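Local coordinates for D-glyceraldehyde dehydrogenase (NADP(+)) (Thermoplasma acidophilum, PDB 5IZD), which oxidises D-glyceraldehyde to glycerate with NADP(+) in the non-phosphorylated Entner-Doudoroff pathway, working as a tetramer built as a dimer of dimers, at residues N84-E89 against K95-E100; D102-Q107 against F150-V155; S175-S180 against P320-G325; I221-T224 against A228-Q231. All blocks are in the same frame, centred on the assembly; numbering follows the deposited sequence.

The four contacts step from a helix pair to the cofactor. Interactions 1 and 2 share helix 94-112, and their centres lie about 11 Å apart; Glu100 of the first bonds through OE2 to the backbone N of Ala152 and of Gly153 in the second, both at 2.9 Å. Glu89 of interaction 1 likewise holds the start of helix 178-190, with OE1 2.8 Å from Gly179 N of interaction 3. Interactions 3 and 4 have centres about 18 Å apart and do not touch each other, but both reach NADP: 175-180 meets the 2'-phosphate and 228-231 the adenine and the pyrophosphate. Between interactions 2 and 4, Met154 CE packs 3.6 Å from Thr224 CG2.

Interaction 1: residues N84-E89 against K95-E100; sequences NIIMEE and KEAKEE
Ile86 and Met87, neighbours on helix 79-90, share one small partner on the next helix, Ala97. Ile86 turns its CB toward the 95-100 segment, and the two CA atoms of Ile86 and Ala97 are 6.0 Å apart. With CG2 trans to the backbone N and CG1 beside it (chi1 -66°), the isoleucine spreads two branches over the facing helix: CG2 lies 4.2 Å from Ala97 CB, while CD1 reaches the carboxylate carbon CD of Glu100 at 4.2 Å. The pair forms a helical hairpin, helices 79-90 and 94-112 joined by a short link, whose local axes come within 9.0 Å at 132° between their N-to-C directions; the first of these segments falls in a predicted coiled-coil region. Met87 follows, and its CG presses on Ala97 CB at 3.5 Å, tighter than an ordinary van der Waals contact. Glu100, one turn after Ala97, extends its side chain across Ile86, CG trans to the backbone N (chi1 -176°), and so lays a buried carboxylate against an aliphatic side chain. That charge is paired by Lys92, which forms a salt bridge to Glu100 OE1, while OE2 accepts from the backbone N atoms of Ala152 and Gly153.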
loop_
_atom_site.group_PDB
_atom_site.type_symbol
_atom_site.label_atom_id
_atom_site.label_comp_id
_atom_site.label_asym_id
_atom_site.label_seq_id
_atom_site.Cartn_x
_atom_site.Cartn_y
_atom_site.Cartn_z
ATOM N N ASN A 84 -6.117 -5.045 -39.607
ATOM C CA ASN A 84 -5.587 -5.379 -40.904
ATOM C C ASN A 84 -4.066 -5.481 -40.976
ATOM O O ASN A 84 -3.537 -6.415 -41.559
ATOM C CB ASN A 84 -6.131 -4.401 -41.966
ATOM C CG ASN A 84 -7.637 -4.538 -42.159
ATOM O OD1 ASN A 84 -8.230 -5.593 -41.866
ATOM N ND2 ASN A 84 -8.270 -3.484 -42.641
ATOM N N ILE A 85 -3.370 -4.533 -40.387
ATOM C CA ILE A 85 -1.901 -4.566 -40.380
ATOM C C ILE A 85 -1.377 -5.830 -39.672
ATOM O O ILE A 85 -0.481 -6.510 -40.185
ATOM C CB ILE A 85 -1.344 -3.327 -39.673
ATOM C CG1 ILE A 85 -1.589 -2.117 -40.592
ATOM C CG2 ILE A 85 0.125 -3.503 -39.343
ATOM C CD1 ILE A 85 -1.478 -0.790 -39.892
ATOM N N ILE A 86 -1.970 -6.156 -38.525
ATOM C CA ILE A 86 -1.602 -7.367 -37.836
ATOM C C ILE A 86 -1.876 -8.611 -38.672
ATOM O O ILE A 86 -1.036 -9.499 -38.697
ATOM C CB ILE A 86 -2.312 -7.456 -36.470
ATOM C CG1 ILE A 86 -1.806 -6.335 -35.547
ATOM C CG2 ILE A 86 -2.115 -8.831 -35.852
ATOM C CD1 ILE A 86 -2.746 -6.066 -34.418
ATOM N N MET A 87 -3.030 -8.682 -39.356
ATOM C CA MET A 87 -3.319 -9.843 -40.200
ATOM C C MET A 87 -2.330 -9.912 -41.327
ATOM O O MET A 87 -1.863 -10.997 -41.639
ATOM C CB MET A 87 -4.764 -9.890 -40.719
ATOM C CG MET A 87 -5.785 -10.075 -39.571
ATOM S SD MET A 87 -7.441 -10.308 -40.281
ATOM C CE MET A 87 -7.840 -8.597 -40.651
ATOM N N GLU A 88 -1.935 -8.760 -41.864
ATOM C CA GLU A 88 -0.978 -8.726 -43.006
ATOM C C GLU A 88 0.470 -9.057 -42.543
ATOM O O GLU A 88 1.150 -9.880 -43.168
ATOM C CB GLU A 88 -0.996 -7.373 -43.746
ATOM C CG GLU A 88 -2.237 -7.045 -44.593
ATOM N N GLU A 89 0.936 -8.439 -41.450
ATOM C CA GLU A 89 2.313 -8.658 -40.984
ATOM C C GLU A 89 2.581 -9.980 -40.307
ATOM O O GLU A 89 3.689 -10.510 -40.356
ATOM C CB GLU A 89 2.780 -7.531 -40.037
ATOM C CG GLU A 89 2.962 -6.162 -40.723
ATOM C CD GLU A 89 3.772 -5.160 -39.838
ATOM O OE1 GLU A 89 4.636 -4.465 -40.434
ATOM O OE2 GLU A 89 3.584 -5.072 -38.575
ATOM N N LYS A 95 -9.959 -13.280 -35.566
ATOM C CA LYS A 95 -10.355 -13.155 -34.160
ATOM C C LYS A 95 -9.155 -12.847 -33.247
ATOM O O LYS A 95 -9.303 -12.139 -32.241
ATOM C CB LYS A 95 -11.113 -14.422 -33.702
ATOM C CG LYS A 95 -12.512 -14.607 -34.306
ATOM C CD LYS A 95 -13.296 -15.767 -33.680
ATOM N N GLU A 96 -7.980 -13.403 -33.567
ATOM C CA GLU A 96 -6.742 -13.058 -32.856
ATOM C C GLU A 96 -6.307 -11.624 -33.089
ATOM O O GLU A 96 -5.837 -10.935 -32.169
ATOM C CB GLU A 96 -5.602 -14.007 -33.192
ATOM C CG GLU A 96 -5.667 -15.341 -32.440
ATOM C CD GLU A 96 -4.486 -16.277 -32.764
ATOM O OE1 GLU A 96 -3.333 -15.787 -32.825
ATOM O OE2 GLU A 96 -4.695 -17.509 -32.971
ATOM N N ALA A 97 -6.471 -11.159 -34.312
ATOM C CA ALA A 97 -6.144 -9.769 -34.644
ATOM C C ALA A 97 -7.103 -8.833 -33.896
ATOM O O ALA A 97 -6.656 -7.868 -33.292
ATOM C CB ALA A 97 -6.205 -9.509 -36.170
ATOM N N LYS A 98 -8.393 -9.121 -33.901
ATOM C CA LYS A 98 -9.365 -8.268 -33.183
ATOM C C LYS A 98 -9.143 -8.288 -31.643
ATOM O O LYS A 98 -9.190 -7.262 -31.008
ATOM C CB LYS A 98 -10.803 -8.651 -33.544
ATOM C CG LYS A 98 -11.127 -8.330 -34.980
ATOM C CD LYS A 98 -12.542 -8.695 -35.380
ATOM C CE LYS A 98 -12.791 -8.148 -36.773
ATOM N NZ LYS A 98 -14.177 -8.439 -37.177
ATOM N N GLU A 99 -8.845 -9.467 -31.101
ATOM C CA GLU A 99 -8.548 -9.619 -29.688
ATOM C C GLU A 99 -7.296 -8.813 -29.286
ATOM O O GLU A 99 -7.311 -8.122 -28.280
ATOM C CB GLU A 99 -8.460 -11.118 -29.325
ATOM C CG GLU A 99 -7.622 -11.461 -28.146
ATOM C CD GLU A 99 -7.734 -12.930 -27.770
ATOM O OE1 GLU A 99 -7.742 -13.180 -26.538
ATOM O OE2 GLU A 99 -7.766 -13.798 -28.668
ATOM N N GLU A 100 -6.265 -8.823 -30.109
ATOM C CA GLU A 100 -5.085 -8.052 -29.822
ATOM C C GLU A 100 -5.357 -6.553 -29.743
ATOM O O GLU A 100 -4.841 -5.875 -28.892
ATOM C CB GLU A 100 -3.948 -8.361 -30.770
ATOM C CG GLU A 100 -2.702 -7.609 -30.394
ATOM C CD GLU A 100 -1.448 -8.111 -31.034
ATOM O OE1 GLU A 100 -1.471 -9.110 -31.752
ATOM O OE2 GLU A 100 -0.432 -7.494 -30.815
#

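Interaction 2: residues D102-Q107 against F150-V155; sequences DGVIDQ and FPAGMV
Gln107 places CG beside its own backbone N (chi1 -80°) and runs extended from there, which carries its amide NE2 to Gly153 O; Val104, one turn earlier, has CG1 anti to its backbone N, which leaves CG2 beside that N and facing Ala152. The contact joins helix 94-112 to the first turn of helix 153-164, just beyond the loop that carries Asn149, the probable transition-state stabiliser of this aldehyde dehydrogenase. Val104 CG2 rests 3.8 Å from Ala152 CB and 3.5 Å from Ala152 O, so a single methyl packs on both the side chain and the peptide that leads into the helix. NE2 of Gln107 gives a hydrogen bond to Gly153 O at 3.2 Å, N-H...O 155°, with NE2 a little off the plane of the Gly153 carbonyl. Replacing Gln107 by an alanine removes the amide and is likely to leave Gly153 O without this donor and the first turn of helix 153-164 less firmly tied to helix 94-112. Gln107 also touches Arg157, a residue that by similarity binds substrate, and Ala152 packs on Leu82 and Ile86 of helix 79-90. The same NE2 serves a second carbonyl, Gly103 O one turn back, also at 3.2 Å. It stands 63° out of that carbonyl's plane, while the backbone N of Gln107 reaches the same oxygen from the opposite face.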
loop_
_atom_site.group_PDB
_atom_site.type_symbol
_atom_site.label_atom_id
_atom_site.label_comp_id
_atom_site.label_asym_id
_atom_site.label_seq_id
_atom_site.Cartn_x
_atom_site.Cartn_y
_atom_site.Cartn_z
ATOM N N ASP A 102 -8.310 -5.228 -29.078
ATOM C CA ASP A 102 -9.144 -5.068 -27.922
ATOM C C ASP A 102 -8.185 -4.788 -26.742
ATOM O O ASP A 102 -8.376 -3.903 -25.973
ATOM C CB ASP A 102 -9.879 -6.369 -27.642
ATOM C CG ASP A 102 -11.175 -6.512 -28.411
ATOM O OD1 ASP A 102 -11.582 -5.585 -29.081
ATOM O OD2 ASP A 102 -11.808 -7.554 -28.311
ATOM N N GLY A 103 -7.150 -5.595 -26.654
ATOM C CA GLY A 103 -6.149 -5.530 -25.627
ATOM C C GLY A 103 -5.327 -4.285 -25.627
ATOM O O GLY A 103 -4.910 -3.836 -24.598
ATOM N N VAL A 104 -5.090 -3.724 -26.795
ATOM C CA VAL A 104 -4.341 -2.506 -26.898
ATOM C C VAL A 104 -5.172 -1.420 -26.214
ATOM O O VAL A 104 -4.661 -0.644 -25.480
ATOM C CB VAL A 104 -4.040 -2.134 -28.387
ATOM C CG1 VAL A 104 -3.741 -0.672 -28.562
ATOM C CG2 VAL A 104 -2.896 -2.939 -28.961
ATOM N N ILE A 105 -6.453 -1.409 -26.509
ATOM C CA ILE A 105 -7.434 -0.431 -26.028
ATOM C C ILE A 105 -7.630 -0.616 -24.528
ATOM O O ILE A 105 -7.487 0.360 -23.800
ATOM C CB ILE A 105 -8.793 -0.527 -26.796
ATOM C CG1 ILE A 105 -8.618 -0.061 -28.261
ATOM C CG2 ILE A 105 -9.913 0.265 -26.102
ATOM C CD1 ILE A 105 -9.657 -0.623 -29.226
ATOM N N ASP A 106 -7.808 -1.826 -24.055
ATOM C CA ASP A 106 -7.913 -2.072 -22.631
ATOM C C ASP A 106 -6.665 -1.676 -21.834
ATOM O O ASP A 106 -6.784 -1.179 -20.762
ATOM C CB ASP A 106 -8.232 -3.529 -22.348
ATOM C CG ASP A 106 -8.390 -3.832 -20.831
ATOM O OD1 ASP A 106 -9.387 -3.473 -20.261
ATOM O OD2 ASP A 106 -7.517 -4.433 -20.218
ATOM N N GLN A 107 -5.485 -1.877 -22.379
ATOM C CA GLN A 107 -4.278 -1.635 -21.657
ATOM C C GLN A 107 -3.992 -0.160 -21.546
ATOM O O GLN A 107 -3.570 0.337 -20.504
ATOM C CB GLN A 107 -3.088 -2.320 -22.321
ATOM C CG GLN A 107 -2.960 -3.794 -22.029
ATOM C CD GLN A 107 -1.719 -4.332 -22.723
ATOM O OE1 GLN A 107 -0.683 -4.530 -22.085
ATOM N NE2 GLN A 107 -1.783 -4.462 -24.051
ATOM N N PHE A 150 3.290 -10.320 -30.393
ATOM C CA PHE A 150 2.136 -9.467 -30.088
ATOM C C PHE A 150 2.595 -8.057 -30.395
ATOM O O PHE A 150 2.827 -7.220 -29.479
ATOM C CB PHE A 150 1.641 -9.652 -28.651
ATOM C CG PHE A 150 1.087 -11.029 -28.421
ATOM C CD1 PHE A 150 -0.212 -11.341 -28.846
ATOM C CD2 PHE A 150 1.897 -12.037 -27.965
ATOM C CE1 PHE A 150 -0.709 -12.648 -28.759
ATOM C CE2 PHE A 150 1.420 -13.344 -27.895
ATOM C CZ PHE A 150 0.116 -13.651 -28.288
ATOM N N PRO A 151 2.711 -7.770 -31.697
ATOM C CA PRO A 151 3.388 -6.572 -32.121
ATOM C C PRO A 151 2.626 -5.260 -31.850
ATOM O O PRO A 151 3.190 -4.178 -32.105
ATOM C CB PRO A 151 3.545 -6.792 -33.653
ATOM C CG PRO A 151 2.299 -7.560 -34.024
ATOM C CD PRO A 151 2.056 -8.468 -32.826
ATOM N N ALA A 152 1.340 -5.319 -31.500
ATOM C CA ALA A 152 0.574 -4.120 -31.156
ATOM C C ALA A 152 0.375 -4.107 -29.623
ATOM O O ALA A 152 0.597 -3.079 -28.976
ATOM C CB ALA A 152 -0.759 -4.114 -31.862
ATOM N N GLY A 153 -0.027 -5.249 -29.066
ATOM C CA GLY A 153 -0.154 -5.447 -27.559
ATOM C C GLY A 153 1.080 -5.024 -26.783
ATOM O O GLY A 153 0.994 -4.371 -25.732
ATOM N N MET A 154 2.247 -5.390 -27.305
ATOM C CA MET A 154 3.502 -5.139 -26.568
ATOM C C MET A 154 3.910 -3.673 -26.621
ATOM O O MET A 154 4.573 -3.160 -25.714
ATOM C CB MET A 154 4.626 -6.039 -27.073
ATOM C CG MET A 154 4.398 -7.509 -26.810
ATOM S SD MET A 154 4.730 -7.851 -25.050
ATOM C CE MET A 154 4.536 -9.652 -25.211
ATOM N N VAL A 155 3.518 -2.996 -27.706
ATOM C CA VAL A 155 3.764 -1.583 -27.802
ATOM C C VAL A 155 2.908 -0.830 -26.807
ATOM O O VAL A 155 3.425 -0.038 -26.062
ATOM C CB VAL A 155 3.543 -1.086 -29.242
ATOM C CG1 VAL A 155 3.510 0.418 -29.314
ATOM C CG2 VAL A 155 4.597 -1.727 -30.139
#

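Interaction 3: residues S175-S180 against P320-G325; sequences SDTPGS and PLINKG. With NAP (NADP nicotinamide-adenine-dinucleotide phosphate), chain I.
The loop leading into helix 178-190 belongs to the NADP site of the Rossmann-type cofactor domain, and here it meets the turn that starts helix 324-339. Ser175 grips the 2'-phosphate that distinguishes NADP from NAD: its backbone N bonds to O2X at 2.8 Å and its OG to O1X at 2.6 Å. Next in sequence, Asp176 points toward the 320-325 segment. Asn323 ND2 gives OD1 of Asp176 a nearly straight hydrogen bond, 3.0 Å and 173°. The bond lies in the plane of the Asn323 amide but arrives from above the Asp176 carboxylate plane, the two flat groups being turned 39° apart. Asn323 holds CG between its backbone N and carbonyl carbon (chi1 58°), and its OD1 caps the new helix by accepting from Ala326 N, so each end of the amide has a task. A water adds a second donor to Asp176 OD1, at 2.8 Å, and also donates to Ile322 O at 3.1 Å. With an alanine at Asp176, Asn323 ND2 and the water are likely to lose their shared acceptor, leaving the amide less fixed on that side. Beside the polar pair, Ile322 CG1 packs on Asp176 CB at 3.8 Å. Ile322 and Asp176 both touch Trp148, Thr177 lies on Glu89 and Asn90 of helix 79-90, and Ser175 and Pro178 rest against Phe34 of strand 30-35.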
loop_
_atom_site.group_PDB
_atom_site.type_symbol
_atom_site.label_atom_id
_atom_site.label_comp_id
_atom_site.label_asym_id
_atom_site.label_seq_id
_atom_site.Cartn_x
_atom_site.Cartn_y
_atom_site.Cartn_z
ATOM N N SER A 175 12.129 -6.223 -36.122
ATOM C CA SER A 175 12.266 -6.090 -37.576
ATOM C C SER A 175 11.250 -6.903 -38.372
ATOM O O SER A 175 11.073 -6.633 -39.571
ATOM C CB SER A 175 13.665 -6.481 -38.031
ATOM O OG SER A 175 14.554 -5.481 -37.613
ATOM N N ASP A 176 10.575 -7.859 -37.737
ATOM C CA ASP A 176 9.511 -8.571 -38.419
ATOM C C ASP A 176 8.171 -7.827 -38.462
ATOM O O ASP A 176 7.305 -8.213 -39.246
ATOM C CB ASP A 176 9.278 -9.942 -37.784
ATOM C CG ASP A 176 10.432 -10.883 -37.994
ATOM O OD1 ASP A 176 10.548 -11.415 -39.115
ATOM O OD2 ASP A 176 11.223 -11.085 -37.049
ATOM N N THR A 177 7.983 -6.800 -37.626
ATOM C CA THR A 177 6.678 -6.168 -37.450
ATOM C C THR A 177 6.773 -4.645 -37.221
ATOM O O THR A 177 6.161 -4.126 -36.291
ATOM C CB THR A 177 5.865 -6.775 -36.273
ATOM O OG1 THR A 177 6.580 -6.590 -35.040
ATOM C CG2 THR A 177 5.556 -8.239 -36.466
ATOM N N PRO A 178 7.442 -3.914 -38.139
ATOM C CA PRO A 178 7.472 -2.482 -37.971
ATOM C C PRO A 178 6.098 -1.744 -38.054
ATOM O O PRO A 178 5.945 -0.700 -37.426
ATOM C CB PRO A 178 8.375 -2.042 -39.122
ATOM C CG PRO A 178 8.142 -3.036 -40.210
ATOM C CD PRO A 178 8.121 -4.323 -39.379
ATOM N N GLY A 179 5.152 -2.262 -38.848
ATOM C CA GLY A 179 3.954 -1.520 -39.310
ATOM C C GLY A 179 2.980 -1.237 -38.142
ATOM O O GLY A 179 2.428 -0.132 -37.996
ATOM N N SER A 180 2.761 -2.236 -37.317
ATOM C CA SER A 180 1.766 -2.067 -36.258
ATOM C C SER A 180 2.288 -1.053 -35.220
ATOM O O SER A 180 1.541 -0.215 -34.718
ATOM C CB SER A 180 1.345 -3.433 -35.687
ATOM O OG SER A 180 2.459 -4.124 -35.178
ATOM N N PRO A 320 0.359 -18.821 -39.627
ATOM C CA PRO A 320 1.706 -19.278 -39.895
ATOM C C PRO A 320 2.705 -18.837 -38.844
ATOM O O PRO A 320 2.432 -17.905 -38.058
ATOM C CB PRO A 320 2.028 -18.579 -41.250
ATOM C CG PRO A 320 1.286 -17.289 -41.119
ATOM C CD PRO A 320 -0.010 -17.696 -40.508
ATOM N N LEU A 321 3.868 -19.479 -38.858
ATOM C CA LEU A 321 5.036 -18.929 -38.147
ATOM C C LEU A 321 5.501 -17.615 -38.812
ATOM O O LEU A 321 5.295 -17.417 -40.010
ATOM C CB LEU A 321 6.166 -19.942 -38.100
ATOM C CG LEU A 321 5.759 -21.333 -37.576
ATOM C CD1 LEU A 321 6.910 -22.320 -37.719
ATOM C CD2 LEU A 321 5.309 -21.210 -36.179
ATOM N N ILE A 322 6.127 -16.757 -38.019
ATOM C CA ILE A 322 6.518 -15.421 -38.420
ATOM C C ILE A 322 7.471 -15.305 -39.597
ATOM O O ILE A 322 7.354 -14.385 -40.375
ATOM C CB ILE A 322 7.051 -14.592 -37.212
ATOM C CG1 ILE A 322 7.162 -13.080 -37.536
ATOM C CG2 ILE A 322 8.331 -15.187 -36.603
ATOM C CD1 ILE A 322 5.824 -12.449 -37.867
ATOM N N ASN A 323 8.417 -16.216 -39.729
ATOM C CA ASN A 323 9.399 -16.091 -40.803
ATOM C C ASN A 323 10.027 -17.421 -41.161
ATOM O O ASN A 323 9.798 -18.429 -40.489
ATOM C CB ASN A 323 10.454 -15.007 -40.491
ATOM C CG ASN A 323 11.213 -15.264 -39.192
ATOM O OD1 ASN A 323 11.618 -16.387 -38.909
ATOM N ND2 ASN A 323 11.404 -14.231 -38.410
ATOM N N LYS A 324 10.798 -17.412 -42.258
ATOM C CA LYS A 324 11.481 -18.617 -42.758
ATOM C C LYS A 324 12.360 -19.242 -41.684
ATOM O O LYS A 324 12.355 -20.458 -41.539
ATOM C CB LYS A 324 12.313 -18.356 -44.057
ATOM C CG LYS A 324 12.329 -19.545 -44.992
ATOM C CD LYS A 324 13.093 -19.343 -46.333
ATOM N N GLY A 325 13.090 -18.425 -40.925
ATOM C CA GLY A 325 13.979 -18.985 -39.904
ATOM C C GLY A 325 13.225 -19.701 -38.747
ATOM O O GLY A 325 13.685 -20.700 -38.246
HETATM P PA NAP I . 14.391 -11.078 -30.024
HETATM O O1A NAP I . 15.646 -11.229 -30.826
HETATM O O2A NAP I . 14.471 -11.295 -28.527
HETATM O O5B NAP I . 13.762 -9.604 -30.341
HETATM C C5B NAP I . 13.091 -8.766 -29.373
HETATM C C4B NAP I . 13.452 -7.285 -29.599
HETATM O O4B NAP I . 14.831 -7.058 -29.250
HETATM C C3B NAP I . 13.338 -6.859 -31.077
HETATM O O3B NAP I . 12.941 -5.463 -31.143
HETATM C C2B NAP I . 14.742 -7.035 -31.585
HETATM O O2B NAP I . 15.008 -6.345 -32.802
HETATM C C1B NAP I . 15.535 -6.525 -30.412
HETATM N N9A NAP I . 16.951 -6.921 -30.380
HETATM C C8A NAP I . 17.560 -7.963 -31.009
HETATM N N7A NAP I . 18.852 -8.002 -30.767
HETATM C C5A NAP I . 19.069 -6.928 -29.897
HETATM C C6A NAP I . 20.216 -6.442 -29.269
HETATM N N6A NAP I . 21.421 -7.009 -29.408
HETATM N N1A NAP I . 20.099 -5.359 -28.473
HETATM C C2A NAP I . 18.897 -4.769 -28.345
HETATM N N3A NAP I . 17.753 -5.160 -28.922
HETATM C C4A NAP I . 17.918 -6.266 -29.681
HETATM O O3 NAP I . 13.318 -12.077 -30.635
HETATM P PN NAP I . 13.425 -13.103 -31.871
HETATM O O1N NAP I . 13.628 -12.337 -33.167
HETATM O O2N NAP I . 12.200 -13.983 -31.899
HETATM O O5D NAP I . 14.686 -13.950 -31.565
HETATM P P2B NAP I . 15.128 -7.224 -34.204
HETATM O O1X NAP I . 15.500 -6.213 -35.300
HETATM O O2X NAP I . 13.825 -7.805 -34.491
HETATM O O3X NAP I . 16.204 -8.248 -34.068
HETATM O O HOH W 1 8.464 -11.507 -40.914
#

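Interaction 4: residues I221-T224 against A228-Q231; sequences ITMT and ATGQ. With NAP (NADP nicotinamide-adenine-dinucleotide phosphate), chain I.
Met223 CE and Thr229 CB meet at 3.7 Å, the side-chain contact between strand 220-224 and the helix after it. The methyl group also lies 3.7 Å from Gly230 N, against the helix backbone. Its reach follows from CG trans to the backbone N (chi1 171°) and a bend at chi2, which turns the sulfur and methyl toward the helix. Both residues touch the cofactor. Met223 CE stands 3.7 Å from the phosphate oxygen O2A of NADP, and Thr229 spans two parts of the ligand: OG1 is 3.1 Å from O1A, a possible hydrogen bond, with O2A almost as close, and the methyl CG2 packs on the adenine, 3.6 Å from C5A. With OG1 beside the backbone N and CG2 trans to it (chi1 -57°), the threonine divides a polar branch from an apolar one. The two segments are the strand and helix of a beta-alpha-beta unit completed by strand 243-247, and the helix begins close to the pyrophosphate, as nucleotide-binding units of this kind often do; its N-terminal dipole would probably favour the negative charge there. Thr224 O contributes at the strand end, 3.5 Å from the ribose carbon C5B. One shell out, Ser226 OG is hydrogen-bonded to Thr229 OG1, and Ser226 N binds the cofactor directly. Met223 packs on Leu145 of strand 130-145, on Leu246 of strand 243-247 and on Ile233 further along the helix, and its backbone is hydrogen-bonded to that of Ile245 on strand 243-247.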
loop_
_atom_site.group_PDB
_atom_site.type_symbol
_atom_site.label_atom_id
_atom_site.label_comp_id
_atom_site.label_asym_id
_atom_site.label_seq_id
_atom_site.Cartn_x
_atom_site.Cartn_y
_atom_site.Cartn_z
ATOM N N ILE A 221 15.401 0.268 -19.586
ATOM C CA ILE A 221 15.131 -0.596 -20.736
ATOM C C ILE A 221 13.987 -1.539 -20.382
ATOM O O ILE A 221 14.057 -2.310 -19.390
ATOM C CB ILE A 221 16.383 -1.369 -21.176
ATOM C CG1 ILE A 221 17.439 -0.367 -21.685
ATOM C CG2 ILE A 221 16.074 -2.277 -22.379
ATOM C CD1 ILE A 221 18.854 -0.859 -21.621
ATOM N N THR A 222 12.930 -1.452 -21.174
ATOM C CA THR A 222 11.799 -2.332 -21.105
ATOM C C THR A 222 11.738 -3.179 -22.389
ATOM O O THR A 222 11.710 -2.624 -23.498
ATOM C CB THR A 222 10.487 -1.584 -20.802
ATOM O OG1 THR A 222 9.438 -2.546 -20.645
ATOM C CG2 THR A 222 10.079 -0.566 -21.850
ATOM N N MET A 223 11.795 -4.502 -22.248
ATOM C CA MET A 223 12.042 -5.397 -23.403
ATOM C C MET A 223 11.311 -6.700 -23.222
ATOM O O MET A 223 11.200 -7.212 -22.086
ATOM C CB MET A 223 13.540 -5.675 -23.604
ATOM C CG MET A 223 13.871 -6.745 -24.616
ATOM S SD MET A 223 13.985 -8.418 -23.962
ATOM C CE MET A 223 14.649 -9.378 -25.330
ATOM N N THR A 224 10.834 -7.248 -24.334
ATOM C CA THR A 224 10.244 -8.569 -24.327
ATOM C C THR A 224 10.792 -9.286 -25.556
ATOM O O THR A 224 10.935 -8.655 -26.583
ATOM C CB THR A 224 8.707 -8.491 -24.291
ATOM O OG1 THR A 224 8.269 -7.891 -23.066
ATOM C CG2 THR A 224 8.046 -9.865 -24.439
ATOM N N ALA A 228 18.277 -15.217 -25.127
ATOM C CA ALA A 228 19.633 -14.812 -25.516
ATOM C C ALA A 228 19.769 -13.245 -25.605
ATOM O O ALA A 228 20.828 -12.678 -25.289
ATOM C CB ALA A 228 20.037 -15.444 -26.854
ATOM N N THR A 229 18.701 -12.584 -26.048
ATOM C CA THR A 229 18.713 -11.156 -26.317
ATOM C C THR A 229 18.603 -10.469 -24.992
ATOM O O THR A 229 19.269 -9.470 -24.771
ATOM C CB THR A 229 17.574 -10.724 -27.230
ATOM O OG1 THR A 229 17.666 -11.457 -28.440
ATOM C CG2 THR A 229 17.643 -9.205 -27.567
ATOM N N GLY A 230 17.778 -11.006 -24.109
ATOM C CA GLY A 230 17.732 -10.549 -22.735
ATOM C C GLY A 230 19.046 -10.599 -22.012
ATOM O O GLY A 230 19.403 -9.644 -21.268
ATOM N N GLN A 231 19.743 -11.729 -22.149
ATOM C CA GLN A 231 21.060 -11.899 -21.516
ATOM C C GLN A 231 22.054 -10.880 -22.080
ATOM O O GLN A 231 22.809 -10.263 -21.346
ATOM C CB GLN A 231 21.597 -13.297 -21.688
ATOM C CG GLN A 231 20.767 -14.380 -21.034
ATOM C CD GLN A 231 21.281 -15.752 -21.335
ATOM O OE1 GLN A 231 21.146 -16.253 -22.444
ATOM N NE2 GLN A 231 21.904 -16.358 -20.367
HETATM P PA NAP I . 14.391 -11.078 -30.024
HETATM O O1A NAP I . 15.646 -11.229 -30.826
HETATM O O2A NAP I . 14.471 -11.295 -28.527
HETATM O O5B NAP I . 13.762 -9.604 -30.341
HETATM C C5B NAP I . 13.091 -8.766 -29.373
HETATM C C4B NAP I . 13.452 -7.285 -29.599
HETATM O O4B NAP I . 14.831 -7.058 -29.250
HETATM C C3B NAP I . 13.338 -6.859 -31.077
HETATM O O3B NAP I . 12.941 -5.463 -31.143
HETATM C C2B NAP I . 14.742 -7.035 -31.585
HETATM O O2B NAP I . 15.008 -6.345 -32.802
HETATM C C1B NAP I . 15.535 -6.525 -30.412
HETATM N N9A NAP I . 16.951 -6.921 -30.380
HETATM C C8A NAP I . 17.560 -7.963 -31.009
HETATM N N7A NAP I . 18.852 -8.002 -30.767
HETATM C C5A NAP I . 19.069 -6.928 -29.897
HETATM C C6A NAP I . 20.216 -6.442 -29.269
HETATM N N6A NAP I . 21.421 -7.009 -29.408
HETATM N N1A NAP I . 20.099 -5.359 -28.473
HETATM C C2A NAP I . 18.897 -4.769 -28.345
HETATM N N3A NAP I . 17.753 -5.160 -28.922
HETATM C C4A NAP I . 17.918 -6.266 -29.681
HETATM O O3 NAP I . 13.318 -12.077 -30.635
HETATM P PN NAP I . 13.425 -13.103 -31.871
HETATM O O1N NAP I . 13.628 -12.337 -33.167
HETATM O O2N NAP I . 12.200 -13.983 -31.899
HETATM O O5D NAP I . 14.686 -13.950 -31.565
HETATM P P2B NAP I . 15.128 -7.224 -34.204
HETATM O O1X NAP I . 15.500 -6.213 -35.300
HETATM O O2X NAP I . 13.825 -7.805 -34.491
HETATM O O3X NAP I . 16.204 -8.248 -34.068
#